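Local coordinates for protein capsid (Human calicivirus NLV/Boxer/2001/US, PDB 4RDL) that forms the receptor-binding protrusion domain of the norovirus capsid protein, which binds histo-blood group glycans such as the Lewis y tetrasaccharide, at residues A[48-53]-A[60-65]; A[253-258]-A[269-274]; A[215-220]-A[232-237]. All blocks are in the same frame, centred on the assembly; numbering follows the deposited sequence.

Contact 1 of 3, residues A[48-53]-A[60-65]; sequences FQNGRV and QGTTTV
Gln60 to Thr63 form a type II' beta turn that folds against 48-53, joining two parts of the long connection between strands 35-38 and 72-80. At Gln60 the backbone N donates to Arg52 O at 3.0 Å. The Gln60 side chain runs out extended (chi2 -180°). Its CB touches Arg52 CB at 3.9 Å, and a water bridges the two polar ends, accepting from Arg52 NH2 and donating to Gln60 OE1. The doubly bent Arg52 chain turns its guanidinium back, and NH1 reaches Phe48 O while NH2 also bonds Pro203 O. Gly61 follows at positive phi, and its CA lies 3.3 Å from Gln49 OE1, an oxygen that accepts from Ala202 N. Thr62 donates twice. Its N goes to Gln49 O at 2.9 Å, and its OG1 to Asn50 OD1 at 2.8 Å. The second bond comes in over the amide, far out of its plane, while Asn50 ND2 is held by Phe107 O. Thr63 then closes the turn with a bond from its N to Gln60 O. Its hydroxyl sits beside its own backbone N (chi1 -56°) and is used in both directions. OG1 donates to Gln49 O at 2.8 Å, on the carbonyl face opposite to Thr62 N. The same OG1 accepts from Arg52 N at 2.8 Å, with an N-H...O angle of 164°.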
loop_
_atom_site.group_PDB
_atom_site.type_symbol
_atom_site.label_atom_id
_atom_site.label_comp_id
_atom_site.label_asym_id
_atom_site.label_seq_id
_atom_site.Cartn_x
_atom_site.Cartn_y
_atom_site.Cartn_z
ATOM N N PHE A 48 -10.748 -9.242 -13.214
ATOM C CA PHE A 48 -10.347 -8.789 -11.894
ATOM C C PHE A 48 -11.245 -7.630 -11.478
ATOM O O PHE A 48 -11.733 -6.880 -12.330
ATOM C CB PHE A 48 -8.879 -8.363 -11.896
ATOM C CG PHE A 48 -7.955 -9.398 -12.470
ATOM C CD1 PHE A 48 -8.196 -10.747 -12.261
ATOM C CD2 PHE A 48 -6.863 -9.023 -13.237
ATOM C CE1 PHE A 48 -7.352 -11.711 -12.806
ATOM C CE2 PHE A 48 -6.016 -9.973 -13.771
ATOM C CZ PHE A 48 -6.267 -11.320 -13.570
ATOM N N GLN A 49 -11.481 -7.494 -10.176
ATOM C CA GLN A 49 -12.306 -6.405 -9.680
ATOM C C GLN A 49 -11.462 -5.302 -9.056
ATOM O O GLN A 49 -11.926 -4.170 -8.899
ATOM C CB GLN A 49 -13.350 -6.930 -8.699
ATOM C CG GLN A 49 -14.330 -7.874 -9.367
ATOM C CD GLN A 49 -15.018 -7.218 -10.546
ATOM O OE1 GLN A 49 -15.634 -6.161 -10.404
ATOM N NE2 GLN A 49 -14.902 -7.830 -11.724
ATOM N N ASN A 50 -10.229 -5.649 -8.695
ATOM C CA ASN A 50 -9.246 -4.668 -8.267
ATOM C C ASN A 50 -8.302 -4.319 -9.419
ATOM O O ASN A 50 -8.178 -5.086 -10.379
ATOM C CB ASN A 50 -8.493 -5.158 -7.032
ATOM C CG ASN A 50 -9.361 -5.132 -5.786
ATOM O OD1 ASN A 50 -10.153 -4.205 -5.600
ATOM N ND2 ASN A 50 -9.234 -6.149 -4.943
ATOM N N GLY A 51 -7.670 -3.152 -9.332
ATOM C CA GLY A 51 -6.845 -2.624 -10.413
ATOM C C GLY A 51 -7.626 -2.235 -11.656
ATOM O O GLY A 51 -7.042 -2.179 -12.745
ATOM N N ARG A 52 -8.926 -1.968 -11.507
ATOM C CA ARG A 52 -9.792 -1.649 -12.642
ATOM C C ARG A 52 -10.160 -0.166 -12.666
ATOM O O ARG A 52 -10.721 0.362 -11.699
ATOM C CB ARG A 52 -11.071 -2.495 -12.606
ATOM C CG ARG A 52 -10.834 -4.001 -12.554
ATOM C CD ARG A 52 -10.108 -4.516 -13.809
ATOM N NE ARG A 52 -10.812 -4.211 -15.060
ATOM C CZ ARG A 52 -11.701 -5.016 -15.644
ATOM N NH1 ARG A 52 -11.996 -6.192 -15.105
ATOM N NH2 ARG A 52 -12.286 -4.651 -16.782
ATOM N N VAL A 53 -9.837 0.490 -13.778
ATOM C CA VAL A 53 -10.084 1.917 -13.971
ATOM C C VAL A 53 -10.004 2.203 -15.470
ATOM O O VAL A 53 -9.260 1.545 -16.189
ATOM C CB VAL A 53 -9.029 2.767 -13.215
ATOM C CG1 VAL A 53 -7.633 2.579 -13.825
ATOM C CG2 VAL A 53 -9.414 4.239 -13.174
ATOM N N GLN A 60 -13.561 1.246 -11.324
ATOM C CA GLN A 60 -14.522 0.170 -11.556
ATOM C C GLN A 60 -14.381 -0.948 -10.532
ATOM O O GLN A 60 -13.366 -1.045 -9.846
ATOM C CB GLN A 60 -14.346 -0.400 -12.958
ATOM C CG GLN A 60 -14.565 0.618 -14.061
ATOM C CD GLN A 60 -14.386 0.006 -15.420
ATOM O OE1 GLN A 60 -13.747 -1.031 -15.551
ATOM N NE2 GLN A 60 -14.949 0.643 -16.444
ATOM N N GLY A 61 -15.401 -1.797 -10.445
ATOM C CA GLY A 61 -15.371 -2.937 -9.547
ATOM C C GLY A 61 -15.204 -2.519 -8.103
ATOM O O GLY A 61 -15.924 -1.647 -7.616
ATOM N N THR A 62 -14.249 -3.142 -7.419
ATOM C CA THR A 62 -13.951 -2.796 -6.033
ATOM C C THR A 62 -12.683 -1.948 -5.932
ATOM O O THR A 62 -12.084 -1.806 -4.865
ATOM C CB THR A 62 -13.807 -4.062 -5.171
ATOM O OG1 THR A 62 -12.817 -4.923 -5.753
ATOM C CG2 THR A 62 -15.135 -4.803 -5.109
ATOM N N THR A 63 -12.276 -1.365 -7.050
ATOM C CA THR A 63 -11.012 -0.644 -7.089
ATOM C C THR A 63 -11.079 0.716 -6.414
ATOM O O THR A 63 -12.030 1.479 -6.603
ATOM C CB THR A 63 -10.511 -0.482 -8.540
ATOM O OG1 THR A 63 -10.425 -1.780 -9.135
ATOM C CG2 THR A 63 -9.135 0.178 -8.575
ATOM N N THR A 64 -10.057 1.019 -5.625
ATOM C CA THR A 64 -9.935 2.353 -5.071
ATOM C C THR A 64 -8.531 2.909 -5.313
ATOM O O THR A 64 -7.765 2.350 -6.099
ATOM C CB THR A 64 -10.401 2.407 -3.592
ATOM O OG1 THR A 64 -10.557 3.774 -3.175
ATOM C CG2 THR A 64 -9.432 1.665 -2.669
ATOM N N VAL A 65 -8.204 4.017 -4.662
ATOM C CA VAL A 65 -7.032 4.799 -5.015
ATOM C C VAL A 65 -5.730 4.293 -4.390
ATOM O O VAL A 65 -4.713 4.154 -5.086
ATOM C CB VAL A 65 -7.255 6.286 -4.644
ATOM C CG1 VAL A 65 -5.994 7.102 -4.852
ATOM C CG2 VAL A 65 -8.416 6.869 -5.442
HETATM O O HOH W 1 -8.653 -1.624 -4.776
HETATM O O HOH W 2 -12.733 -1.996 -17.752
#

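Contact 2 of 3, residues A[253-258]-A[269-274]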
loop_
_atom_site.group_PDB
_atom_site.type_symbol
_atom_site.label_atom_id
_atom_site.label_comp_id
_atom_site.label_asym_id
_atom_site.label_seq_id
_atom_site.Cartn_x
_atom_site.Cartn_y
_atom_site.Cartn_z
ATOM N N ALA A 253 -3.736 4.046 -26.340
ATOM C CA ALA A 253 -2.582 4.840 -25.955
ATOM C C ALA A 253 -1.323 4.020 -26.194
ATOM O O ALA A 253 -1.135 2.977 -25.561
ATOM C CB ALA A 253 -2.679 5.252 -24.480
ATOM N N LEU A 254 -0.463 4.482 -27.098
ATOM C CA LEU A 254 0.805 3.813 -27.362
ATOM C C LEU A 254 1.777 4.156 -26.246
ATOM O O LEU A 254 2.016 5.342 -25.964
ATOM C CB LEU A 254 1.397 4.268 -28.706
ATOM C CG LEU A 254 2.810 3.756 -29.017
ATOM C CD1 LEU A 254 2.821 2.245 -29.189
ATOM C CD2 LEU A 254 3.381 4.440 -30.265
ATOM N N LEU A 255 2.324 3.118 -25.609
ATOM C CA LEU A 255 3.365 3.288 -24.593
ATOM C C LEU A 255 4.667 2.679 -25.072
ATOM O O LEU A 255 4.665 1.637 -25.740
ATOM C CB LEU A 255 2.996 2.594 -23.281
ATOM C CG LEU A 255 1.622 2.836 -22.685
ATOM C CD1 LEU A 255 1.552 2.112 -21.343
ATOM C CD2 LEU A 255 1.372 4.322 -22.511
ATOM N N HIS A 256 5.778 3.323 -24.720
ATOM C CA HIS A 256 7.080 2.697 -24.845
ATOM C C HIS A 256 7.593 2.386 -23.454
ATOM O O HIS A 256 7.496 3.211 -22.547
ATOM C CB HIS A 256 8.057 3.590 -25.603
ATOM C CG HIS A 256 7.793 3.626 -27.068
ATOM N ND1 HIS A 256 8.555 4.367 -27.946
ATOM C CD2 HIS A 256 6.856 2.997 -27.818
ATOM C CE1 HIS A 256 8.094 4.197 -29.169
ATOM N NE2 HIS A 256 7.068 3.364 -29.121
ATOM N N TYR A 257 8.099 1.172 -23.285
ATOM C CA TYR A 257 8.721 0.742 -22.043
ATOM C C TYR A 257 10.202 0.990 -22.239
ATOM O O TYR A 257 10.857 0.316 -23.047
ATOM C CB TYR A 257 8.419 -0.736 -21.821
ATOM C CG TYR A 257 8.967 -1.352 -20.556
ATOM C CD1 TYR A 257 8.497 -0.962 -19.303
ATOM C CD2 TYR A 257 9.926 -2.360 -20.609
ATOM C CE1 TYR A 257 8.980 -1.547 -18.149
ATOM C CE2 TYR A 257 10.418 -2.951 -19.447
ATOM C CZ TYR A 257 9.941 -2.535 -18.223
ATOM O OH TYR A 257 10.405 -3.115 -17.061
ATOM N N VAL A 258 10.722 1.991 -21.538
ATOM C CA VAL A 258 12.065 2.488 -21.825
ATOM C C VAL A 258 13.089 2.227 -20.723
ATOM O O VAL A 258 12.744 2.110 -19.539
ATOM C CB VAL A 258 12.048 3.992 -22.167
ATOM C CG1 VAL A 258 10.965 4.293 -23.199
ATOM C CG2 VAL A 258 11.873 4.844 -20.906
ATOM N N PHE A 269 3.771 -1.102 -26.225
ATOM C CA PHE A 269 2.533 -1.636 -25.669
ATOM C C PHE A 269 1.382 -0.730 -26.079
ATOM O O PHE A 269 1.577 0.464 -26.303
ATOM C CB PHE A 269 2.617 -1.678 -24.134
ATOM C CG PHE A 269 3.684 -2.594 -23.610
ATOM C CD1 PHE A 269 3.369 -3.879 -23.202
ATOM C CD2 PHE A 269 5.006 -2.176 -23.534
ATOM C CE1 PHE A 269 4.345 -4.728 -22.710
ATOM C CE2 PHE A 269 5.992 -3.029 -23.057
ATOM C CZ PHE A 269 5.655 -4.301 -22.643
ATOM N N LYS A 270 0.183 -1.289 -26.186
ATOM C CA LYS A 270 -1.002 -0.478 -26.428
ATOM C C LYS A 270 -1.934 -0.571 -25.230
ATOM O O LYS A 270 -2.303 -1.676 -24.822
ATOM C CB LYS A 270 -1.709 -0.925 -27.705
ATOM C CG LYS A 270 -0.934 -0.502 -28.963
ATOM C CD LYS A 270 -1.345 -1.277 -30.208
ATOM C CE LYS A 270 -2.751 -0.928 -30.667
ATOM N NZ LYS A 270 -3.128 -1.744 -31.853
ATOM N N MET A 271 -2.284 0.583 -24.650
ATOM C CA MET A 271 -3.243 0.641 -23.551
ATOM C C MET A 271 -4.602 0.993 -24.118
ATOM O O MET A 271 -4.737 1.965 -24.856
ATOM C CB MET A 271 -2.877 1.733 -22.542
ATOM C CG MET A 271 -1.785 1.426 -21.549
ATOM S SD MET A 271 -2.127 2.299 -19.995
ATOM C CE MET A 271 -3.293 1.174 -19.248
ATOM N N TYR A 272 -5.621 0.227 -23.760
ATOM C CA TYR A 272 -6.958 0.484 -24.267
ATOM C C TYR A 272 -7.786 1.225 -23.217
ATOM O O TYR A 272 -7.479 1.157 -22.024
ATOM C CB TYR A 272 -7.608 -0.826 -24.730
ATOM C CG TYR A 272 -6.954 -1.359 -25.990
ATOM C CD1 TYR A 272 -7.426 -0.998 -27.242
ATOM C CD2 TYR A 272 -5.837 -2.186 -25.925
ATOM C CE1 TYR A 272 -6.824 -1.467 -28.398
ATOM C CE2 TYR A 272 -5.226 -2.656 -27.072
ATOM C CZ TYR A 272 -5.721 -2.291 -28.307
ATOM O OH TYR A 272 -5.114 -2.759 -29.457
ATOM N N PRO A 273 -8.821 1.956 -23.660
ATOM C CA PRO A 273 -9.604 2.825 -22.770
ATOM C C PRO A 273 -10.182 2.101 -21.556
ATOM O O PRO A 273 -10.368 2.730 -20.506
ATOM C CB PRO A 273 -10.729 3.330 -23.675
ATOM C CG PRO A 273 -10.126 3.304 -25.058
ATOM C CD PRO A 273 -9.263 2.059 -25.064
ATOM N N GLU A 274 -10.451 0.806 -21.696
ATOM C CA GLU A 274 -10.990 -0.005 -20.606
ATOM C C GLU A 274 -10.008 -0.193 -19.442
ATOM O O GLU A 274 -10.390 -0.674 -18.383
ATOM C CB GLU A 274 -11.449 -1.370 -21.135
ATOM C CG GLU A 274 -12.641 -1.302 -22.080
ATOM C CD GLU A 274 -12.276 -0.982 -23.526
ATOM O OE1 GLU A 274 -11.078 -0.843 -23.855
ATOM O OE2 GLU A 274 -13.212 -0.875 -24.342
#
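Leu255 and Phe269 are a hydrogen-bonded pair of an antiparallel beta hairpin, strands 252-258 and 265-272, whose segments run at 142° to each other. Ala253 and Met271 form the next such pair. Each pair is closed by two backbone bonds, and the straightest runs from Met271 N to Ala253 O at 2.8 Å, 179° at the hydrogen. The face carrying these four side chains is the tight one. Met271, bent at chi2 and chi3, crosses Leu255 obliquely there. Farther along, Tyr257 CB meets Phe269 CE2 at 3.6 Å. Phe296 adds a third ring, edge-to-face with Phe269. The face of Leu254 and Lys270 is looser. These two form the non-hydrogen-bonded pair, and their side chains hardly engage each other. Leu254 CD1 instead touches Phe269 O at 3.6 Å, and Lys270 NZ leaves for a salt bridge with Glu212. His256 is partly exposed, and its NE2 bonds Glu268 farther along the partner strand. The closest packing is back on the first face, where Leu255 CD1 lies 3.4 Å from Met271 CG, closer than normal carbon contact.

Contact 3 of 3, residues A[215-220]-A[232-237]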
loop_
_atom_site.group_PDB
_atom_site.type_symbol
_atom_site.label_atom_id
_atom_site.label_comp_id
_atom_site.label_asym_id
_atom_site.label_seq_id
_atom_site.Cartn_x
_atom_site.Cartn_y
_atom_site.Cartn_z
ATOM N N VAL A 215 -1.415 -8.044 -21.234
ATOM C CA VAL A 215 -0.254 -8.050 -20.352
ATOM C C VAL A 215 -0.675 -8.095 -18.889
ATOM O O VAL A 215 -1.544 -7.337 -18.456
ATOM C CB VAL A 215 0.601 -6.787 -20.592
ATOM C CG1 VAL A 215 1.749 -6.709 -19.591
ATOM C CG2 VAL A 215 1.127 -6.767 -22.047
ATOM N N TYR A 216 -0.051 -8.998 -18.145
ATOM C CA TYR A 216 -0.242 -9.100 -16.696
ATOM C C TYR A 216 1.011 -8.666 -15.966
ATOM O O TYR A 216 2.127 -9.047 -16.332
ATOM C CB TYR A 216 -0.601 -10.534 -16.303
ATOM C CG TYR A 216 -1.874 -10.988 -16.954
ATOM C CD1 TYR A 216 -3.103 -10.595 -16.444
ATOM C CD2 TYR A 216 -1.849 -11.760 -18.108
ATOM C CE1 TYR A 216 -4.274 -10.987 -17.039
ATOM C CE2 TYR A 216 -3.018 -12.163 -18.711
ATOM C CZ TYR A 216 -4.229 -11.775 -18.168
ATOM O OH TYR A 216 -5.409 -12.168 -18.756
ATOM N N PHE A 217 0.818 -7.835 -14.952
ATOM C CA PHE A 217 1.886 -7.478 -14.045
ATOM C C PHE A 217 1.851 -8.473 -12.906
ATOM O O PHE A 217 0.783 -8.759 -12.366
ATOM C CB PHE A 217 1.684 -6.039 -13.578
ATOM C CG PHE A 217 1.670 -5.069 -14.717
ATOM C CD1 PHE A 217 2.859 -4.541 -15.198
ATOM C CD2 PHE A 217 0.483 -4.742 -15.353
ATOM C CE1 PHE A 217 2.857 -3.688 -16.284
ATOM C CE2 PHE A 217 0.474 -3.890 -16.441
ATOM C CZ PHE A 217 1.657 -3.356 -16.901
ATOM N N THR A 218 3.017 -9.008 -12.552
ATOM C CA THR A 218 3.101 -10.106 -11.595
ATOM C C THR A 218 3.781 -9.702 -10.309
ATOM O O THR A 218 4.663 -8.836 -10.289
ATOM C CB THR A 218 3.903 -11.296 -12.173
ATOM O OG1 THR A 218 5.254 -10.889 -12.426
ATOM C CG2 THR A 218 3.266 -11.803 -13.469
ATOM N N SER A 219 3.364 -10.360 -9.223
ATOM C CA SER A 219 4.085 -10.313 -7.958
ATOM C C SER A 219 4.197 -11.709 -7.384
ATOM O O SER A 219 3.249 -12.499 -7.442
ATOM C CB SER A 219 3.351 -9.436 -6.933
ATOM O OG SER A 219 3.241 -8.099 -7.384
ATOM N N THR A 220 5.347 -11.998 -6.791
ATOM C CA THR A 220 5.478 -13.211 -6.000
ATOM C C THR A 220 4.780 -12.984 -4.661
ATOM O O THR A 220 5.030 -11.995 -3.974
ATOM C CB THR A 220 6.947 -13.588 -5.795
ATOM O OG1 THR A 220 7.526 -13.887 -7.075
ATOM C CG2 THR A 220 7.058 -14.809 -4.909
ATOM N N THR A 232 -3.953 -6.557 -14.037
ATOM C CA THR A 232 -3.957 -5.907 -15.345
ATOM C C THR A 232 -3.451 -4.456 -15.333
ATOM O O THR A 232 -3.212 -3.874 -16.387
ATOM C CB THR A 232 -5.325 -6.044 -16.056
ATOM O OG1 THR A 232 -6.388 -5.855 -15.112
ATOM C CG2 THR A 232 -5.465 -7.439 -16.685
ATOM N N LEU A 233 -3.273 -3.881 -14.144
ATOM C CA LEU A 233 -2.607 -2.577 -14.016
ATOM C C LEU A 233 -1.864 -2.461 -12.690
ATOM O O LEU A 233 -2.354 -2.929 -11.662
ATOM C CB LEU A 233 -3.615 -1.426 -14.062
ATOM C CG LEU A 233 -4.297 -0.999 -15.356
ATOM C CD1 LEU A 233 -5.345 0.083 -15.065
ATOM C CD2 LEU A 233 -3.263 -0.520 -16.381
ATOM N N PRO A 234 -0.701 -1.790 -12.698
ATOM C CA PRO A 234 -0.070 -1.413 -11.428
ATOM C C PRO A 234 -0.993 -0.473 -10.652
ATOM O O PRO A 234 -1.694 0.347 -11.260
ATOM C CB PRO A 234 1.186 -0.653 -11.869
ATOM C CG PRO A 234 1.431 -1.103 -13.292
ATOM C CD PRO A 234 0.060 -1.305 -13.864
ATOM N N GLN A 235 -0.994 -0.579 -9.329
ATOM C CA GLN A 235 -1.874 0.270 -8.541
ATOM C C GLN A 235 -1.601 1.758 -8.789
ATOM O O GLN A 235 -2.519 2.576 -8.835
ATOM C CB GLN A 235 -1.740 -0.034 -7.052
ATOM C CG GLN A 235 -2.705 0.783 -6.199
ATOM C CD GLN A 235 -4.155 0.508 -6.555
ATOM O OE1 GLN A 235 -4.494 -0.582 -7.014
ATOM N NE2 GLN A 235 -5.027 1.494 -6.328
ATOM N N GLU A 236 -0.334 2.117 -8.952
ATOM C CA GLU A 236 -0.013 3.525 -9.111
ATOM C C GLU A 236 -0.480 4.063 -10.473
ATOM O O GLU A 236 -0.657 5.264 -10.625
ATOM C CB GLU A 236 1.465 3.803 -8.841
ATOM C CG GLU A 236 1.850 3.725 -7.357
ATOM C CD GLU A 236 2.034 2.297 -6.845
ATOM O OE1 GLU A 236 2.233 2.130 -5.616
ATOM O OE2 GLU A 236 1.987 1.338 -7.655
ATOM N N PHE A 237 -0.707 3.183 -11.450
ATOM C CA PHE A 237 -1.379 3.629 -12.678
ATOM C C PHE A 237 -2.814 4.034 -12.349
ATOM O O PHE A 237 -3.323 5.026 -12.876
ATOM C CB PHE A 237 -1.431 2.526 -13.743
ATOM C CG PHE A 237 -0.227 2.470 -14.648
ATOM C CD1 PHE A 237 1.059 2.423 -14.131
ATOM C CD2 PHE A 237 -0.393 2.400 -16.024
ATOM C CE1 PHE A 237 2.159 2.341 -14.976
ATOM C CE2 PHE A 237 0.707 2.314 -16.875
ATOM C CZ PHE A 237 1.976 2.289 -16.351
HETATM O O HOH W 3 -3.043 -5.085 -18.836
#
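The backbones come nearest at Tyr216 and Thr232, whose CA atoms are 5.1 Å apart, where the chain leaves the antiparallel hairpin of strands 213-220 and 228-231 and heads into helix 235-244. Strand 215-220 and the connection between strand 228-231 and helix 235-244 are joined mainly by aromatic and aliphatic packing. One water adds a polar link. It lies 2.7 Å from both Val215 O and Thr232 O and appears to donate to each, though other acceptors compete for its protons.

Thr232 turns its methyl rather than its hydroxyl to the strand. With chi1 at 41°, CG2 is anti to the carbonyl carbon and comes within 3.8 Å of Tyr216 CE1. The two side chains lie side by side, pointing the same way. Beyond them, Trp186 meets the tyrosine edge-to-face.

Phe217 carries most of the contact from the strand. Its CG is anti to the carbonyl carbon (chi1 -59°). Its CB points to the 232-237 segment, and the ring lies against Thr232 and Pro234. Thr232 O sits at the ring edge, close to its plane, 3.7 Å from CE2. Val215 CG1 lies over one face, toward the rim. The opposite face receives Pro234 in a CH-pi contact, with CD 3.9 Å from the ring centroid and 19° off the normal.

Pro234 occupies the N-cap position of helix 235-244, so the contact reaches the very start of that helix. Met277 of strand 276-279 touches both Phe217 and Phe237. At the helix start, Glu236 OE1 bonds Ser66 OG of the second subunit. The proline also serves a second ring: the same CD atom lies 3.8 Å above the plane of Phe237, offset toward its rim.

How the contacts relate
Contact 3 touches both of the others. Its centre is about 12 Å from that of contact 1 and about 14 Å from that of contact 2, and those two centres are about 19 Å apart. Gln235 NE2 reaches contact 1 through probable hydrogen bonds to Thr64 O (2.9 Å) and Val65 O. Leu233 touches both neighbours: its CD1 packs on Val53 CG1 at 3.6 Å, and its CD2 on Met271 CE at 3.3 Å. Contacts 2 and 3 also share one sheet. The glycan pocket residues Asp114, His116 and Trp174 belong to the other sheet, on strands 113-121 and 167-177. None of the three contacts contains a glycan-pocket residue.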